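Local coordinates for endo-1,4-beta-xylanase D (Paenibacillus polymyxa, PDB 1W0N), which carries a calcium-dependent family 36 carbohydrate-binding module that probably helps its xylan-cleaving enzyme hold on to xylan, at residues I59-V73 against S84-L97. Numbering follows the deposited sequence.
Sequences ISVRGASSNAGTAKV and SFNFTGKTPTVQTL
Phe87 lies flat against the backbone of Gly63, whose CA sits 3.6 Å from the ring centroid and 19° off the ring normal, a CH-pi contact over the face. Because Gly63 has no side chain, the ring can approach the backbone this closely. The edge of the ring meets Val61 O, and Val73 CG2 touches CE2 of Phe87 at 4.0 Å. Phe85 is covered on both faces: Val61 CB stands over its centre, 4.0 Å from the centroid, and Leu97 CD1 lies off-centre across the opposite face. Val61 serves both rings because its CG1, anti to the backbone N (chi1 170°), reaches Phe87 CZ while CG2 turns to Phe85. An alanine in place of Phe87 would probably open a gap over Gly63 and leave Val61 CG1 and Val73 CG2 without their aromatic partner.

Two antiparallel ladders position these groups. Paired backbone bonds join Val61 to Gln95 and Ala71 to Phe87, the latter with Ala71 N 2.8 Å from Phe87 O. On the outward faces, hydroxyls pair: Ser60 OG with Thr96 OG1 and Thr70 OG1 with Thr88 OG1, both at 2.8 Å. Arg62 lays its guanidinium face on Pro92 CB and forms a salt bridge with Asp125, a calcium ligand.

The ladders belong to opposing sheets of a beta-sandwich: 56-65 runs between 93-101 and 122-130, whereas 70-77 runs between 107-113, whose Leu111 also touches Phe85, and the outermost strand 80-88.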
# COMPACT_ATOMS: atom_id res chain seq x y z
N ILE A 59 -0.81 4.28 10.10
CA ILE A 59 -0.69 3.25 9.10
C ILE A 59 0.71 3.29 8.51
O ILE A 59 1.15 4.33 8.01
CB ILE A 59 -1.71 3.42 7.97
CG1 ILE A 59 -3.13 3.63 8.50
CG2 ILE A 59 -1.69 2.19 7.07
CD1 ILE A 59 -3.68 4.92 8.20
N SER A 60 1.41 2.14 8.55
CA SER A 60 2.73 2.05 7.96
C SER A 60 2.73 0.98 6.88
O SER A 60 2.03 -0.03 6.98
CB SER A 60 3.79 1.74 9.00
OG SER A 60 4.05 2.84 9.86
N VAL A 61 3.52 1.22 5.84
CA VAL A 61 3.73 0.26 4.77
C VAL A 61 5.23 0.17 4.55
O VAL A 61 5.91 1.19 4.42
CB VAL A 61 3.00 0.66 3.47
CG1 VAL A 61 3.42 -0.23 2.28
CG2 VAL A 61 1.50 0.56 3.67
N ARG A 62 5.75 -1.08 4.50
CA ARG A 62 7.12 -1.30 4.06
C ARG A 62 7.09 -1.52 2.55
O ARG A 62 6.32 -2.34 2.05
CB ARG A 62 7.75 -2.49 4.77
CG ARG A 62 9.19 -2.71 4.37
CD ARG A 62 9.90 -3.69 5.28
NE ARG A 62 11.33 -3.76 5.01
CZ ARG A 62 12.00 -4.80 4.49
NH1 ARG A 62 11.38 -5.87 4.03
NH2 ARG A 62 13.34 -4.74 4.41
N GLY A 63 7.91 -0.75 1.84
CA GLY A 63 7.91 -0.79 0.39
C GLY A 63 9.24 -0.32 -0.18
O GLY A 63 10.15 0.06 0.55
N ALA A 64 9.31 -0.36 -1.51
CA ALA A 64 10.51 0.09 -2.22
C ALA A 64 10.11 0.51 -3.62
O ALA A 64 9.03 0.17 -4.10
CB ALA A 64 11.56 -1.03 -2.28
N SER A 65 11.01 1.25 -4.27
CA SER A 65 10.86 1.59 -5.67
C SER A 65 11.62 0.60 -6.55
O SER A 65 12.64 0.03 -6.14
CB SER A 65 11.43 2.99 -5.89
OG SER A 65 11.31 3.36 -7.25
N SER A 66 11.14 0.46 -7.79
CA SER A 66 11.87 -0.29 -8.80
C SER A 66 13.16 0.40 -9.24
O SER A 66 14.00 -0.24 -9.87
CB SER A 66 10.97 -0.52 -10.01
OG SER A 66 10.53 0.70 -10.58
N ASN A 67 13.29 1.69 -8.93
CA ASN A 67 14.41 2.47 -9.44
C ASN A 67 14.96 3.36 -8.32
O ASN A 67 14.44 3.41 -7.21
CB ASN A 67 13.94 3.29 -10.64
CG ASN A 67 13.77 2.45 -11.89
OD1 ASN A 67 14.53 2.66 -12.88
ND2 ASN A 67 12.83 1.58 -11.94
N ALA A 68 16.05 4.08 -8.65
CA ALA A 68 16.62 5.02 -7.71
C ALA A 68 15.63 6.11 -7.32
O ALA A 68 15.72 6.65 -6.21
CB ALA A 68 17.88 5.63 -8.31
N GLY A 69 14.73 6.47 -8.23
CA GLY A 69 13.77 7.51 -7.99
C GLY A 69 12.50 7.04 -7.29
O GLY A 69 12.45 5.99 -6.65
N THR A 70 11.46 7.86 -7.42
CA THR A 70 10.28 7.76 -6.57
C THR A 70 9.18 6.91 -7.17
O THR A 70 8.84 7.04 -8.35
CB THR A 70 9.74 9.18 -6.36
OG1 THR A 70 10.76 10.00 -5.79
CG2 THR A 70 8.52 9.20 -5.45
N ALA A 71 8.61 6.07 -6.30
CA ALA A 71 7.34 5.39 -6.55
C ALA A 71 6.38 5.86 -5.45
O ALA A 71 6.76 5.97 -4.30
CB ALA A 71 7.53 3.88 -6.48
N LYS A 72 5.15 6.17 -5.83
CA LYS A 72 4.16 6.64 -4.87
C LYS A 72 2.96 5.72 -4.88
O LYS A 72 2.48 5.33 -5.94
CB LYS A 72 3.73 8.08 -5.14
CG LYS A 72 4.76 9.11 -4.56
CD LYS A 72 4.28 10.49 -4.73
CE LYS A 72 5.06 11.43 -3.96
NZ LYS A 72 4.20 11.94 -2.88
N VAL A 73 2.48 5.39 -3.68
CA VAL A 73 1.39 4.45 -3.48
C VAL A 73 0.27 5.11 -2.68
O VAL A 73 0.50 5.49 -1.53
CB VAL A 73 1.90 3.19 -2.74
CG1 VAL A 73 0.77 2.21 -2.50
CG2 VAL A 73 3.03 2.52 -3.52
N SER A 84 -0.73 9.22 0.56
CA SER A 84 0.15 8.47 -0.30
C SER A 84 1.50 8.24 0.36
O SER A 84 2.09 9.16 0.89
CB SER A 84 0.36 9.15 -1.69
OG SER A 84 1.56 9.02 -2.36
N PHE A 85 2.02 7.04 0.23
CA PHE A 85 3.34 6.68 0.68
C PHE A 85 4.35 6.92 -0.44
O PHE A 85 4.11 6.57 -1.60
CB PHE A 85 3.40 5.19 1.04
CG PHE A 85 2.45 4.80 2.15
CD1 PHE A 85 2.75 5.06 3.47
CD2 PHE A 85 1.29 4.10 1.85
CE1 PHE A 85 1.91 4.69 4.51
CE2 PHE A 85 0.44 3.72 2.88
CZ PHE A 85 0.74 4.01 4.20
N ASN A 86 5.50 7.49 -0.07
CA ASN A 86 6.59 7.76 -0.99
C ASN A 86 7.71 6.76 -0.72
O ASN A 86 8.31 6.79 0.36
CB ASN A 86 7.08 9.18 -0.74
CG ASN A 86 8.23 9.60 -1.61
OD1 ASN A 86 8.32 10.84 -1.94
ND2 ASN A 86 9.10 8.75 -1.93
N PHE A 87 7.96 5.88 -1.70
CA PHE A 87 9.11 4.99 -1.65
C PHE A 87 10.09 5.44 -2.73
O PHE A 87 9.87 5.22 -3.93
CB PHE A 87 8.70 3.52 -1.90
CG PHE A 87 7.70 3.06 -0.88
CD1 PHE A 87 8.09 2.82 0.43
CD2 PHE A 87 6.37 2.89 -1.23
CE1 PHE A 87 7.16 2.43 1.40
CE2 PHE A 87 5.43 2.49 -0.26
CZ PHE A 87 5.83 2.28 1.04
N THR A 88 11.15 6.11 -2.30
CA THR A 88 12.21 6.55 -3.20
C THR A 88 13.43 5.67 -2.99
O THR A 88 13.88 5.46 -1.87
CB THR A 88 12.53 8.03 -2.96
OG1 THR A 88 11.40 8.83 -3.34
CG2 THR A 88 13.69 8.51 -3.83
N GLY A 89 13.93 5.13 -4.09
CA GLY A 89 15.11 4.29 -4.05
C GLY A 89 14.80 2.82 -3.89
O GLY A 89 13.69 2.41 -3.52
N LYS A 90 15.81 2.03 -4.19
CA LYS A 90 15.66 0.57 -4.29
C LYS A 90 15.64 -0.12 -2.92
O LYS A 90 15.18 -1.25 -2.82
CB LYS A 90 16.79 0.02 -5.14
CG LYS A 90 16.78 0.56 -6.57
CD LYS A 90 18.00 0.11 -7.38
CE LYS A 90 17.83 -1.22 -7.87
NZ LYS A 90 16.70 -1.27 -8.82
N THR A 91 16.13 0.54 -1.88
CA THR A 91 16.20 -0.09 -0.57
C THR A 91 14.86 0.06 0.14
O THR A 91 14.35 1.19 0.26
CB THR A 91 17.33 0.51 0.24
OG1 THR A 91 18.54 0.21 -0.47
CG2 THR A 91 17.43 -0.12 1.62
N PRO A 92 14.28 -1.03 0.64
CA PRO A 92 13.00 -0.91 1.35
C PRO A 92 13.08 0.01 2.56
O PRO A 92 14.06 0.00 3.31
CB PRO A 92 12.69 -2.34 1.79
CG PRO A 92 13.43 -3.20 0.77
CD PRO A 92 14.70 -2.44 0.51
N THR A 93 12.00 0.76 2.77
CA THR A 93 11.80 1.51 4.00
C THR A 93 10.36 1.35 4.46
O THR A 93 9.48 0.98 3.70
CB THR A 93 12.09 3.01 3.86
OG1 THR A 93 11.10 3.63 3.02
CG2 THR A 93 13.47 3.32 3.26
N VAL A 94 10.16 1.68 5.75
CA VAL A 94 8.83 1.77 6.32
C VAL A 94 8.40 3.25 6.24
O VAL A 94 9.07 4.13 6.80
CB VAL A 94 8.79 1.26 7.77
CG1 VAL A 94 7.43 1.49 8.40
CG2 VAL A 94 9.16 -0.23 7.83
N GLN A 95 7.30 3.49 5.56
CA GLN A 95 6.70 4.81 5.43
C GLN A 95 5.40 4.83 6.21
O GLN A 95 4.75 3.79 6.38
CB GLN A 95 6.49 5.14 3.95
CG GLN A 95 7.80 5.23 3.18
CD GLN A 95 8.65 6.42 3.58
OE1 GLN A 95 8.12 7.52 3.86
NE2 GLN A 95 9.95 6.25 3.56
N THR A 96 5.00 6.02 6.67
CA THR A 96 3.92 6.15 7.62
C THR A 96 2.99 7.31 7.27
O THR A 96 3.43 8.38 6.86
CB THR A 96 4.52 6.37 9.03
OG1 THR A 96 5.34 5.23 9.36
CG2 THR A 96 3.45 6.47 10.12
N LEU A 97 1.69 7.05 7.49
CA LEU A 97 0.64 8.06 7.54
C LEU A 97 0.06 8.01 8.94
O LEU A 97 -0.50 6.99 9.35
CB LEU A 97 -0.47 7.73 6.53
CG LEU A 97 -0.09 7.88 5.06
CD1 LEU A 97 -1.14 7.25 4.15
CD2 LEU A 97 0.07 9.37 4.74
O HOH W 1 14.48 -1.92 -6.92
O HOH W 2 3.77 10.90 -0.56